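Local coordinates for protein WZI (Escherichia coli, PDB 2YNK) that binds carbohydrate as an outer membrane beta-barrel lectin and takes part in the assembly of the group 1 capsule, at residues P154-S159 with S288-M293; F145-Q150 with P168-L173; I294-S299 with Y341-H346. All coordinates share one frame; numbering follows the deposited sequence.

Contact 1. Residues P154-S159 with S288-M293; sequences PGYEGS and SFYGQM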
ATOM      1  N   PRO A 154      -3.208  -4.345  -6.842  1.00 43.34           N
ATOM      2  CA  PRO A 154      -4.175  -5.149  -6.117  1.00 44.82           C
ATOM      3  C   PRO A 154      -3.575  -6.084  -5.081  1.00 45.27           C
ATOM      4  O   PRO A 154      -4.316  -6.790  -4.390  1.00 47.58           O
ATOM      5  CB  PRO A 154      -4.823  -5.965  -7.228  1.00 45.70           C
ATOM      6  CG  PRO A 154      -3.715  -6.176  -8.200  1.00 45.90           C
ATOM      7  CD  PRO A 154      -2.796  -4.993  -8.099  1.00 44.36           C
ATOM      8  N   GLY A 155      -2.256  -6.085  -4.957  1.00 44.81           N
ATOM      9  CA  GLY A 155      -1.594  -6.996  -4.047  1.00 43.34           C
ATOM     10  C   GLY A 155      -1.829  -6.604  -2.612  1.00 42.31           C
ATOM     11  O   GLY A 155      -2.090  -5.434  -2.320  1.00 38.02           O
ATOM     12  N   TYR A 156      -1.737  -7.596  -1.726  1.00 43.83           N
ATOM     13  CA  TYR A 156      -1.853  -7.384  -0.290  1.00 45.13           C
ATOM     14  C   TYR A 156      -0.493  -7.393   0.398  1.00 46.05           C
ATOM     15  O   TYR A 156      -0.312  -6.761   1.439  1.00 43.11           O
ATOM     16  CB  TYR A 156      -2.771  -8.441   0.328  1.00 46.49           C
ATOM     17  CG  TYR A 156      -4.237  -8.182   0.053  1.00 47.80           C
ATOM     18  CD1 TYR A 156      -4.931  -7.219   0.765  1.00 48.91           C
ATOM     19  CD2 TYR A 156      -4.918  -8.881  -0.937  1.00 48.98           C
ATOM     20  CE1 TYR A 156      -6.273  -6.966   0.518  1.00 50.65           C
ATOM     21  CE2 TYR A 156      -6.258  -8.641  -1.191  1.00 50.83           C
ATOM     22  CZ  TYR A 156      -6.934  -7.681  -0.457  1.00 50.66           C
ATOM     23  OH  TYR A 156      -8.255  -7.413  -0.704  1.00 47.95           O
ATOM     24  N   GLU A 157       0.461  -8.105  -0.187  1.00 49.48           N
ATOM     25  CA  GLU A 157       1.779  -8.272   0.425  1.00 50.49           C
ATOM     26  C   GLU A 157       2.781  -7.208  -0.049  1.00 48.54           C
ATOM     27  O   GLU A 157       3.774  -6.936   0.624  1.00 47.87           O
ATOM     28  CB  GLU A 157       2.315  -9.666   0.123  1.00 52.62           C
ATOM     29  CG  GLU A 157       3.052 -10.286   1.301  1.00 55.83           C
ATOM     30  CD  GLU A 157       2.107 -10.870   2.328  1.00 57.27           C
ATOM     31  OE1 GLU A 157       1.095 -11.473   1.919  1.00 58.48           O
ATOM     32  OE2 GLU A 157       2.379 -10.734   3.539  1.00 57.40           O
ATOM     33  N   GLY A 158       2.498  -6.608  -1.202  1.00 47.95           N
ATOM     34  CA  GLY A 158       3.391  -5.642  -1.821  1.00 45.69           C
ATOM     35  C   GLY A 158       2.832  -5.059  -3.105  1.00 45.36           C
ATOM     36  O   GLY A 158       1.902  -5.610  -3.703  1.00 48.08           O
ATOM     37  N   SER A 159       3.367  -3.909  -3.490  1.00 44.51           N
ATOM     38  CA  SER A 159       3.294  -3.436  -4.859  1.00 45.93           C
ATOM     39  C   SER A 159       4.669  -3.597  -5.488  1.00 46.30           C
ATOM     40  O   SER A 159       5.672  -3.283  -4.870  1.00 46.86           O
ATOM     41  CB  SER A 159       2.903  -1.969  -4.912  1.00 46.57           C
ATOM     42  OG  SER A 159       3.211  -1.436  -6.194  1.00 49.35           O
ATOM     43  N   SER A 288     -11.842 -13.602  -5.722  1.00 58.38           N
ATOM     44  CA  SER A 288     -11.243 -12.891  -6.837  1.00 57.82           C
ATOM     45  C   SER A 288      -9.840 -13.386  -7.045  1.00 57.44           C
ATOM     46  O   SER A 288      -9.248 -13.986  -6.155  1.00 58.43           O
ATOM     47  CB  SER A 288     -11.198 -11.391  -6.571  1.00 57.57           C
ATOM     48  OG  SER A 288     -12.458 -10.898  -6.166  1.00 60.08           O
ATOM     49  N   PHE A 289      -9.308 -13.138  -8.228  1.00 58.41           N
ATOM     50  CA  PHE A 289      -7.893 -13.333  -8.441  1.00 61.73           C
ATOM     51  C   PHE A 289      -7.310 -12.113  -9.137  1.00 60.89           C
ATOM     52  O   PHE A 289      -8.006 -11.416  -9.887  1.00 61.54           O
ATOM     53  CB  PHE A 289      -7.592 -14.653  -9.167  1.00 66.61           C
ATOM     54  CG  PHE A 289      -8.110 -14.734 -10.576  1.00 70.09           C
ATOM     55  CD1 PHE A 289      -9.412 -15.155 -10.834  1.00 74.20           C
ATOM     56  CD2 PHE A 289      -7.278 -14.452 -11.654  1.00 73.11           C
ATOM     57  CE1 PHE A 289      -9.884 -15.258 -12.141  1.00 77.86           C
ATOM     58  CE2 PHE A 289      -7.740 -14.558 -12.964  1.00 77.46           C
ATOM     59  CZ  PHE A 289      -9.046 -14.960 -13.210  1.00 78.65           C
ATOM     60  N   TYR A 290      -6.040 -11.846  -8.837  1.00 56.92           N
ATOM     61  CA  TYR A 290      -5.368 -10.646  -9.295  1.00 54.50           C
ATOM     62  C   TYR A 290      -3.914 -10.916  -9.686  1.00 55.41           C
ATOM     63  O   TYR A 290      -3.322 -11.917  -9.287  1.00 53.34           O
ATOM     64  CB  TYR A 290      -5.431  -9.580  -8.206  1.00 51.30           C
ATOM     65  CG  TYR A 290      -4.932 -10.042  -6.849  1.00 50.06           C
ATOM     66  CD1 TYR A 290      -3.567 -10.034  -6.549  1.00 48.35           C
ATOM     67  CD2 TYR A 290      -5.819 -10.479  -5.867  1.00 48.58           C
ATOM     68  CE1 TYR A 290      -3.103 -10.458  -5.320  1.00 47.81           C
ATOM     69  CE2 TYR A 290      -5.360 -10.903  -4.628  1.00 49.17           C
ATOM     70  CZ  TYR A 290      -3.995 -10.887  -4.360  1.00 48.85           C
ATOM     71  OH  TYR A 290      -3.514 -11.300  -3.137  1.00 47.94           O
ATOM     72  N   GLY A 291      -3.351  -9.997 -10.467  1.00 57.40           N
ATOM     73  CA  GLY A 291      -1.969 -10.096 -10.939  1.00 57.20           C
ATOM     74  C   GLY A 291      -1.360  -8.745 -11.280  1.00 55.94           C
ATOM     75  O   GLY A 291      -2.072  -7.784 -11.575  1.00 55.38           O
ATOM     76  N   GLN A 292      -0.035  -8.674 -11.232  1.00 55.97           N
ATOM     77  CA  GLN A 292       0.683  -7.444 -11.545  1.00 56.16           C
ATOM     78  C   GLN A 292       2.010  -7.785 -12.199  1.00 57.93           C
ATOM     79  O   GLN A 292       2.716  -8.693 -11.745  1.00 58.64           O
ATOM     80  CB  GLN A 292       0.914  -6.627 -10.267  1.00 55.50           C
ATOM     81  CG  GLN A 292       1.661  -5.315 -10.478  1.00 54.92           C
ATOM     82  CD  GLN A 292       1.732  -4.470  -9.218  1.00 53.34           C
ATOM     83  OE1 GLN A 292       2.225  -4.921  -8.183  1.00 52.69           O
ATOM     84  NE2 GLN A 292       1.235  -3.236  -9.301  1.00 52.16           N
HETATM   85  N   MSE A 293       2.343  -7.063 -13.263  1.00 59.28           N
HETATM   86  CA  MSE A 293       3.582  -7.308 -13.995  1.00 61.84           C
HETATM   87  C   MSE A 293       4.268  -6.004 -14.267  1.00 59.75           C
HETATM   88  O   MSE A 293       3.885  -5.286 -15.179  1.00 58.63           O
HETATM   89  CB  MSE A 293       3.274  -8.034 -15.301  1.00 67.35           C
HETATM   90  CG  MSE A 293       4.549  -8.426 -16.051  1.00 73.73           C
HETATM   91 SE   MSE A 293       4.109  -8.942 -17.903  1.00 86.63          SE
HETATM   92  CE  MSE A 293       5.776  -9.874 -18.391  1.00 87.38           C
TER
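Pro154 and Tyr290 make the main contact between the loop 154-159 and the barrel strand 287-295. The packing is largely apolar. Pro154 CB lies 3.8 Å from Tyr290 CB, and Pro154 CG touches the same CB atom. The tyrosine CG sits between its own backbone N and carbonyl carbon (chi1 53°). This lays one face of the ring against the Pro154 carbonyl. Gly155 CA comes within 4.0 Å of Tyr290 CE1.

The aromatic contacts are of two kinds. The carbonyl oxygen of Pro154 stands over the centre of one face of the Tyr290 ring, 3.8 Å above its plane. Farther along, the two tyrosine side chains cross at about a right angle. Tyr290 OH meets the edge of the Tyr156 ring near its plane, 3.6 Å from Tyr156 CD2.

The polar ends find their partners outside the pair of segments. Tyr290 OH bonds to Glu328, which also takes the backbone N-H of Tyr156. Tyr156 OH reaches Glu313 on strand 306-317. Gln292 extends from the strand with its OE1 3.8 Å from Ser159 CA, and its amide bonds to Leu160 N and Trp152 O.

No hydrogen bond runs directly from one segment to the other. The loop folds into the barrel lumen and packs on the wall by van der Waals contact. Gln292 bonds directly to the same loop region just beyond its two ends. Glu328 OE1 is a shared partner, bonding both the Tyr290 hydroxyl and the Tyr156 N-H. The named hydroxyl and amide groups thus find their partners just outside the two segments.

Contact 2. Residues F145-Q150 with P168-L173; sequences FGQVPQ and PMTGFL. With OCT (N-octane), chain B.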
ATOM      1  N   PHE A 145      -0.124  18.280  -1.078  1.00 50.13           N
ATOM      2  CA  PHE A 145       1.299  18.422  -0.785  1.00 50.25           C
ATOM      3  C   PHE A 145       1.594  17.856   0.587  1.00 49.75           C
ATOM      4  O   PHE A 145       0.832  18.074   1.526  1.00 48.83           O
ATOM      5  CB  PHE A 145       1.779  19.876  -0.834  1.00 51.72           C
ATOM      6  CG  PHE A 145       3.260  20.015  -0.587  1.00 52.57           C
ATOM      7  CD1 PHE A 145       4.172  19.792  -1.607  1.00 54.23           C
ATOM      8  CD2 PHE A 145       3.747  20.318   0.679  1.00 52.66           C
ATOM      9  CE1 PHE A 145       5.541  19.890  -1.372  1.00 52.49           C
ATOM     10  CE2 PHE A 145       5.105  20.416   0.918  1.00 50.97           C
ATOM     11  CZ  PHE A 145       6.002  20.202  -0.109  1.00 51.25           C
ATOM     12  N   GLY A 146       2.718  17.148   0.693  1.00 49.32           N
ATOM     13  CA  GLY A 146       3.132  16.534   1.949  1.00 48.00           C
ATOM     14  C   GLY A 146       3.966  15.283   1.760  1.00 47.87           C
ATOM     15  O   GLY A 146       4.611  15.094   0.722  1.00 46.57           O
ATOM     16  N   GLN A 147       3.956  14.428   2.777  1.00 47.33           N
ATOM     17  CA  GLN A 147       4.612  13.137   2.699  1.00 47.84           C
ATOM     18  C   GLN A 147       3.541  12.084   2.764  1.00 46.73           C
ATOM     19  O   GLN A 147       3.317  11.492   3.827  1.00 45.80           O
ATOM     20  CB  GLN A 147       5.621  12.957   3.836  1.00 49.45           C
ATOM     21  CG  GLN A 147       6.853  13.825   3.663  1.00 51.47           C
ATOM     22  CD  GLN A 147       7.893  13.648   4.750  1.00 53.62           C
ATOM     23  OE1 GLN A 147       7.601  13.194   5.858  1.00 55.34           O
ATOM     24  NE2 GLN A 147       9.125  14.025   4.439  1.00 55.92           N
ATOM     25  N   VAL A 148       2.873  11.860   1.630  1.00 44.99           N
ATOM     26  CA  VAL A 148       1.749  10.920   1.578  1.00 44.86           C
ATOM     27  C   VAL A 148       2.189   9.568   1.022  1.00 45.22           C
ATOM     28  O   VAL A 148       2.709   9.505  -0.093  1.00 47.23           O
ATOM     29  CB  VAL A 148       0.579  11.452   0.712  1.00 43.27           C
ATOM     30  CG1 VAL A 148      -0.537  10.414   0.629  1.00 40.48           C
ATOM     31  CG2 VAL A 148       0.071  12.766   1.267  1.00 41.24           C
ATOM     32  N   PRO A 149       1.966   8.482   1.787  1.00 44.78           N
ATOM     33  CA  PRO A 149       2.213   7.153   1.235  1.00 45.32           C
ATOM     34  C   PRO A 149       1.193   6.767   0.173  1.00 48.15           C
ATOM     35  O   PRO A 149       0.019   7.214   0.223  1.00 49.99           O
ATOM     36  CB  PRO A 149       2.078   6.232   2.453  1.00 44.14           C
ATOM     37  CG  PRO A 149       1.186   6.967   3.383  1.00 43.48           C
ATOM     38  CD  PRO A 149       1.530   8.415   3.193  1.00 44.40           C
ATOM     39  N   GLN A 150       1.641   5.928  -0.763  1.00 48.34           N
ATOM     40  CA  GLN A 150       0.774   5.397  -1.817  1.00 48.88           C
ATOM     41  C   GLN A 150       0.730   3.877  -1.768  1.00 47.52           C
ATOM     42  O   GLN A 150       1.502   3.234  -1.026  1.00 45.81           O
ATOM     43  CB  GLN A 150       1.283   5.826  -3.193  1.00 50.22           C
ATOM     44  CG  GLN A 150       1.174   7.310  -3.493  1.00 50.73           C
ATOM     45  CD  GLN A 150       2.239   7.776  -4.470  1.00 52.05           C
ATOM     46  OE1 GLN A 150       3.445   7.709  -4.185  1.00 51.85           O
ATOM     47  NE2 GLN A 150       1.801   8.268  -5.623  1.00 53.03           N
ATOM     48  N   PRO A 168       7.538   7.660   3.456  1.00 46.56           N
ATOM     49  CA  PRO A 168       6.856   8.385   2.395  1.00 47.34           C
ATOM     50  C   PRO A 168       7.644   9.634   2.010  1.00 49.30           C
ATOM     51  O   PRO A 168       8.318  10.226   2.866  1.00 50.49           O
ATOM     52  CB  PRO A 168       5.500   8.739   3.017  1.00 46.84           C
ATOM     53  CG  PRO A 168       5.732   8.712   4.490  1.00 47.06           C
ATOM     54  CD  PRO A 168       6.773   7.664   4.716  1.00 46.89           C
HETATM   55  N   MSE A 169       7.565  10.018   0.737  1.00 47.80           N
HETATM   56  CA  MSE A 169       8.404  11.074   0.201  1.00 46.38           C
HETATM   57  C   MSE A 169       7.633  12.332   0.060  1.00 47.35           C
HETATM   58  O   MSE A 169       6.420  12.313  -0.186  1.00 53.37           O
HETATM   59  CB  MSE A 169       8.915  10.699  -1.176  1.00 47.67           C
HETATM   60  CG  MSE A 169       9.584   9.333  -1.163  1.00 50.16           C
HETATM   61 SE   MSE A 169      10.164   8.911  -2.996  1.00 58.33          SE
HETATM   62  CE  MSE A 169       8.391   8.357  -3.688  1.00 55.88           C
ATOM     63  N   THR A 170       8.345  13.448   0.168  1.00 46.53           N
ATOM     64  CA  THR A 170       7.740  14.765   0.086  1.00 45.43           C
ATOM     65  C   THR A 170       7.473  15.128  -1.354  1.00 46.85           C
ATOM     66  O   THR A 170       8.380  15.055  -2.196  1.00 46.52           O
ATOM     67  CB  THR A 170       8.632  15.825   0.726  1.00 44.73           C
ATOM     68  OG1 THR A 170       8.539  15.695   2.147  1.00 45.99           O
ATOM     69  CG2 THR A 170       8.205  17.222   0.323  1.00 43.78           C
ATOM     70  N   GLY A 171       6.225  15.510  -1.637  1.00 46.88           N
ATOM     71  CA  GLY A 171       5.830  15.827  -2.997  1.00 47.52           C
ATOM     72  C   GLY A 171       4.381  16.212  -3.212  1.00 48.80           C
ATOM     73  O   GLY A 171       3.607  16.401  -2.263  1.00 47.17           O
ATOM     74  N   PHE A 172       4.044  16.347  -4.493  1.00 50.69           N
ATOM     75  CA  PHE A 172       2.708  16.700  -4.947  1.00 50.60           C
ATOM     76  C   PHE A 172       1.995  15.456  -5.463  1.00 51.25           C
ATOM     77  O   PHE A 172       2.623  14.547  -6.007  1.00 53.63           O
ATOM     78  CB  PHE A 172       2.790  17.759  -6.044  1.00 50.62           C
ATOM     79  CG  PHE A 172       3.309  19.082  -5.561  1.00 51.49           C
ATOM     80  CD1 PHE A 172       2.442  20.043  -5.065  1.00 51.83           C
ATOM     81  CD2 PHE A 172       4.667  19.359  -5.578  1.00 52.85           C
ATOM     82  CE1 PHE A 172       2.911  21.258  -4.605  1.00 51.79           C
ATOM     83  CE2 PHE A 172       5.144  20.574  -5.119  1.00 53.35           C
ATOM     84  CZ  PHE A 172       4.260  21.526  -4.638  1.00 53.35           C
ATOM     85  N   LEU A 173       0.683  15.417  -5.282  1.00 50.46           N
ATOM     86  CA  LEU A 173      -0.117  14.269  -5.690  1.00 51.82           C
ATOM     87  C   LEU A 173      -1.508  14.733  -6.152  1.00 50.41           C
ATOM     88  O   LEU A 173      -2.082  15.652  -5.572  1.00 47.35           O
ATOM     89  CB  LEU A 173      -0.221  13.279  -4.524  1.00 52.21           C
ATOM     90  CG  LEU A 173      -0.816  11.899  -4.803  1.00 52.74           C
ATOM     91  CD1 LEU A 173      -0.293  10.923  -3.763  1.00 51.18           C
ATOM     92  CD2 LEU A 173      -2.344  11.920  -4.824  1.00 52.92           C
TER
HETATM   93  C1  OCT B1001       0.746  20.501   5.945  1.00 54.61           C
HETATM   94  C2  OCT B1001       2.048  20.422   5.171  1.00 56.40           C
HETATM   95  C3  OCT B1001       2.927  19.271   5.666  1.00 57.19           C
HETATM   96  C4  OCT B1001       4.249  19.199   4.894  1.00 57.64           C
HETATM   97  C5  OCT B1001       5.272  18.298   5.586  1.00 57.38           C
HETATM   98  C6  OCT B1001       6.490  18.032   4.692  1.00 60.91           C
HETATM   99  C7  OCT B1001       7.835  18.478   5.287  1.00 60.38           C
HETATM  100  C8  OCT B1001       8.955  17.475   5.056  1.00 56.21           C
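Gln147 and Thr170 meet beside the bound n-octane, where two antiparallel chains of the barrel wall part. From its CB, 4.0 Å from Pro168 O, the glutamine runs out extended across Thr170. Its CG passes beside Thr170. Its CD is near both Thr170 OG1 and Pro168 O. At the tip, NE2 donates to Thr170 OG1 over 2.9 Å. The bond is bent, with 140° at the hydrogen, and the hydroxyl is tilted 18° out of the amide plane. The other tip atom, OE1, is taken by Asn130 ND2, so both ends of the amide are held. NE2 also lies 3.5 Å from C8 of the octane, and the Thr170 hydroxyl touches the same carbon.

Gly146 and Gly171 form a hydrogen-bonded antiparallel pair. Gly171 N to Gly146 O is 2.9 Å, and the return bond from Gly146 N to Gly171 O is longer. Gly146 has backbone angles open mainly to glycine.

Next along, Phe145 puts CD1 over the centre of one face of the Phe172 ring, 3.4 Å above its plane. The ring planes are 54° apart. Phe145 CZ rests 3.7 Å from Thr170 CG2.

The chain turns a corner at Gly146, at the end of strand 141-145, and beyond Gln147 runs as a loop toward strand 151-152. Strand 170-176 stays in the wall between 141-145 and 193-201. The CB of Val148 points away from 168-173, and the side chain packs on Tyr133 of strand 127-138, while Gln150 reaches Gln196 and Ser198 on strand 193-201.

Contact 3. Residues I294-S299 with Y341-H346; sequences IGEDES and YSYTHH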
ATOM      1  N   ILE A 294       5.293  -5.692 -13.479  1.00 58.55           N
ATOM      2  CA  ILE A 294       6.087  -4.487 -13.691  1.00 57.57           C
ATOM      3  C   ILE A 294       7.436  -4.856 -14.270  1.00 58.31           C
ATOM      4  O   ILE A 294       8.054  -5.820 -13.825  1.00 59.56           O
ATOM      5  CB  ILE A 294       6.328  -3.729 -12.390  1.00 55.14           C
ATOM      6  CG1 ILE A 294       4.998  -3.335 -11.760  1.00 54.69           C
ATOM      7  CG2 ILE A 294       7.165  -2.493 -12.665  1.00 56.49           C
ATOM      8  CD1 ILE A 294       4.229  -2.305 -12.556  1.00 55.07           C
ATOM      9  N   GLY A 295       7.883  -4.085 -15.258  1.00 58.56           N
ATOM     10  CA  GLY A 295       9.156  -4.333 -15.938  1.00 60.29           C
ATOM     11  C   GLY A 295      10.141  -3.195 -15.752  1.00 57.82           C
ATOM     12  O   GLY A 295       9.742  -2.059 -15.502  1.00 58.20           O
ATOM     13  N   GLU A 296      11.429  -3.500 -15.882  1.00 73.08           N
ATOM     14  CA  GLU A 296      12.473  -2.497 -15.707  1.00 69.56           C
ATOM     15  C   GLU A 296      12.812  -1.738 -16.992  1.00 69.39           C
ATOM     16  O   GLU A 296      13.244  -0.587 -16.930  1.00 70.82           O
ATOM     17  CB  GLU A 296      13.722  -3.135 -15.108  1.00 66.95           C
ATOM     18  CG  GLU A 296      13.656  -3.276 -13.592  1.00 66.69           C
ATOM     19  CD  GLU A 296      13.927  -1.979 -12.846  1.00 65.59           C
ATOM     20  OE1 GLU A 296      14.019  -0.900 -13.479  1.00 65.43           O
ATOM     21  OE2 GLU A 296      14.048  -2.048 -11.606  1.00 65.57           O
ATOM     22  N   ASP A 297      12.610  -2.382 -18.140  1.00 71.44           N
ATOM     23  CA  ASP A 297      12.769  -1.751 -19.456  1.00 74.37           C
ATOM     24  C   ASP A 297      11.413  -1.714 -20.173  1.00 78.02           C
ATOM     25  O   ASP A 297      10.521  -2.508 -19.852  1.00 78.60           O
ATOM     26  CB  ASP A 297      13.770  -2.542 -20.309  1.00 75.63           C
ATOM     27  CG  ASP A 297      15.059  -2.864 -19.566  1.00 74.41           C
ATOM     28  OD1 ASP A 297      15.559  -1.996 -18.827  1.00 73.17           O
ATOM     29  OD2 ASP A 297      15.582  -3.986 -19.731  1.00 76.28           O
ATOM     30  N   GLU A 298      11.252  -0.806 -21.139  1.00 82.33           N
ATOM     31  CA  GLU A 298       9.974  -0.686 -21.854  1.00 85.27           C
ATOM     32  C   GLU A 298      10.094  -0.847 -23.377  1.00 88.26           C
ATOM     33  O   GLU A 298      10.705  -0.025 -24.059  1.00 88.72           O
ATOM     34  CB  GLU A 298       9.265   0.630 -21.511  1.00 87.18           C
ATOM     35  CG  GLU A 298       7.851   0.702 -22.079  1.00 90.62           C
ATOM     36  CD  GLU A 298       6.863   1.459 -21.203  1.00 94.80           C
ATOM     37  OE1 GLU A 298       7.235   2.505 -20.620  1.00 97.48           O
ATOM     38  OE2 GLU A 298       5.700   0.999 -21.105  1.00 97.15           O
ATOM     39  N   SER A 299       9.490  -1.925 -23.884  1.00 91.24           N
ATOM     40  CA  SER A 299       9.357  -2.181 -25.319  1.00 94.61           C
ATOM     41  C   SER A 299       8.150  -1.427 -25.887  1.00 95.41           C
ATOM     42  O   SER A 299       7.132  -2.035 -26.235  1.00 97.19           O
ATOM     43  CB  SER A 299       9.201  -3.689 -25.572  1.00 97.60           C
ATOM     44  OG  SER A 299       8.869  -3.961 -26.926  1.00102.18           O
ATOM     45  N   TYR A 341      19.596  -7.227 -11.317  1.00 59.70           N
ATOM     46  CA  TYR A 341      19.073  -6.170 -12.197  1.00 58.54           C
ATOM     47  C   TYR A 341      17.769  -5.529 -11.690  1.00 56.36           C
ATOM     48  O   TYR A 341      17.500  -4.364 -11.975  1.00 54.06           O
ATOM     49  CB  TYR A 341      18.870  -6.718 -13.609  1.00 59.69           C
ATOM     50  CG  TYR A 341      18.579  -5.664 -14.654  1.00 59.74           C
ATOM     51  CD1 TYR A 341      19.571  -4.786 -15.082  1.00 58.26           C
ATOM     52  CD2 TYR A 341      17.305  -5.547 -15.222  1.00 59.59           C
ATOM     53  CE1 TYR A 341      19.310  -3.822 -16.038  1.00 57.97           C
ATOM     54  CE2 TYR A 341      17.036  -4.588 -16.187  1.00 58.83           C
ATOM     55  CZ  TYR A 341      18.044  -3.731 -16.592  1.00 59.08           C
ATOM     56  OH  TYR A 341      17.780  -2.778 -17.549  1.00 59.03           O
ATOM     57  N   SER A 342      16.956  -6.272 -10.945  1.00 57.09           N
ATOM     58  CA  SER A 342      15.712  -5.699 -10.417  1.00 55.38           C
ATOM     59  C   SER A 342      16.017  -4.661  -9.341  1.00 55.00           C
ATOM     60  O   SER A 342      16.830  -4.895  -8.446  1.00 58.78           O
ATOM     61  CB  SER A 342      14.779  -6.782  -9.881  1.00 52.97           C
ATOM     62  OG  SER A 342      14.137  -7.457 -10.946  1.00 52.90           O
ATOM     63  N   TYR A 343      15.371  -3.505  -9.459  1.00 53.95           N
ATOM     64  CA  TYR A 343      15.546  -2.401  -8.520  1.00 53.24           C
ATOM     65  C   TYR A 343      16.998  -1.889  -8.442  1.00 50.83           C
ATOM     66  O   TYR A 343      17.392  -1.239  -7.481  1.00 48.37           O
ATOM     67  CB  TYR A 343      15.008  -2.791  -7.136  1.00 54.74           C
ATOM     68  CG  TYR A 343      13.537  -3.186  -7.089  1.00 54.99           C
ATOM     69  CD1 TYR A 343      12.612  -2.686  -8.006  1.00 55.43           C
ATOM     70  CD2 TYR A 343      13.068  -4.027  -6.089  1.00 55.96           C
ATOM     71  CE1 TYR A 343      11.273  -3.033  -7.931  1.00 57.00           C
ATOM     72  CE2 TYR A 343      11.731  -4.380  -6.007  1.00 56.26           C
ATOM     73  CZ  TYR A 343      10.836  -3.881  -6.928  1.00 57.25           C
ATOM     74  OH  TYR A 343       9.501  -4.229  -6.839  1.00 56.75           O
ATOM     75  N   THR A 344      17.748  -2.156  -9.503  1.00 51.63           N
ATOM     76  CA  THR A 344      19.129  -1.717  -9.688  1.00 50.75           C
ATOM     77  C   THR A 344      19.116  -0.601 -10.707  1.00 50.03           C
ATOM     78  O   THR A 344      18.215  -0.544 -11.542  1.00 50.79           O
ATOM     79  CB  THR A 344      19.961  -2.875 -10.274  1.00 51.13           C
ATOM     80  OG1 THR A 344      20.331  -3.761  -9.217  1.00 52.67           O
ATOM     81  CG2 THR A 344      21.197  -2.392 -11.014  1.00 51.56           C
ATOM     82  N   HIS A 345      20.097   0.290 -10.638  1.00 48.77           N
ATOM     83  CA  HIS A 345      20.366   1.197 -11.748  1.00 49.31           C
ATOM     84  C   HIS A 345      21.822   1.632 -11.804  1.00 52.88           C
ATOM     85  O   HIS A 345      22.527   1.597 -10.794  1.00 53.21           O
ATOM     86  CB  HIS A 345      19.433   2.395 -11.714  1.00 45.77           C
ATOM     87  CG  HIS A 345      19.303   3.079 -13.038  1.00 44.83           C
ATOM     88  ND1 HIS A 345      19.749   4.321 -13.252  1.00 44.38           N
ATOM     89  CD2 HIS A 345      18.793   2.628 -14.248  1.00 45.49           C
ATOM     90  CE1 HIS A 345      19.529   4.664 -14.532  1.00 45.72           C
ATOM     91  NE2 HIS A 345      18.941   3.628 -15.144  1.00 45.94           N
ATOM     92  N   HIS A 346      22.274   2.053 -12.987  1.00 55.33           N
ATOM     93  CA  HIS A 346      23.686   2.388 -13.216  1.00 58.83           C
ATOM     94  C   HIS A 346      23.990   3.855 -13.044  1.00 59.31           C
ATOM     95  O   HIS A 346      25.146   4.216 -12.804  1.00 60.33           O
ATOM     96  CB  HIS A 346      24.150   1.896 -14.591  1.00 61.76           C
ATOM     97  CG  HIS A 346      23.373   2.483 -15.754  1.00 64.11           C
ATOM     98  ND1 HIS A 346      22.061   2.231 -15.955  1.00 63.47           N
ATOM     99  CD2 HIS A 346      23.772   3.318 -16.792  1.00 65.41           C
ATOM    100  CE1 HIS A 346      21.643   2.877 -17.055  1.00 62.78           C
ATOM    101  NE2 HIS A 346      22.688   3.541 -17.570  1.00 64.87           N
TER
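A type II beta turn from Tyr341 to Thr344 meets a classic beta bulge, in which Glu296 and Asp297 both face Ser304. The bulge lies where the chain turns a corner just past strand 287-295. Two acidic side chains reach from it to the turn, and each accepts one hydrogen bond.

Glu296 leads to the backbone of the turn. Its CG lies anti to its carbonyl carbon, and a bend at chi2 curls the chain round. This brings OE2 within 2.9 Å of Tyr343 N. The N-H meets OE2 on its anti side, 26° out of the carboxylate plane, with 144° at the hydrogen. The same oxygen lies 3.9 Å from Tyr343 CD1. On the way, Glu296 CB packs at 3.8 Å on Tyr341 CE2.

Asp297 takes the other bond. Tyr341 OH donates to Asp297 OD1 over 2.7 Å. OD1 accepts through its syn lone pair, the side of the second oxygen. OD1 lies at the edge of the ring, near its plane, while the carboxylate is turned 63° from the ring. Tyr341 sends its ring out to the bulge with CG opposite its backbone N. Arg338 forms a cation-pi contact with this ring.

The CB of Tyr343 points away from 294-299. Its hydroxyl bonds to Leu160 O and Asp361 N, and its side chain touches Met307 on strand 306-317. Glu296 also packs on Asn268 and Leu270 of strand 268-278. The contact therefore joins the long loop after strand 322-331 to the end of strand 287-295, which lies in the barrel between strands 268-278 and 306-317.

Overall arrangement
Contact 1 is buried in the barrel, while contacts 2 and 3 are only partly buried. Contacts 1 and 3 share strand 287-295: contact 1 uses its body, contact 3 its end and the corner beyond. Their centres are about 19 Å apart. Contact 2 lies on the opposite side of the chain's centre from contact 1, and its segment 145-150 leads through the short strand 151-152 to loop 154-159. The chemistry differs with place. Contact 1 packs a loop on the wall without a direct hydrogen bond. Contact 2 combines strand pairing with a bound alkane chain. Contact 3 joins loop to strand end through two carboxylates.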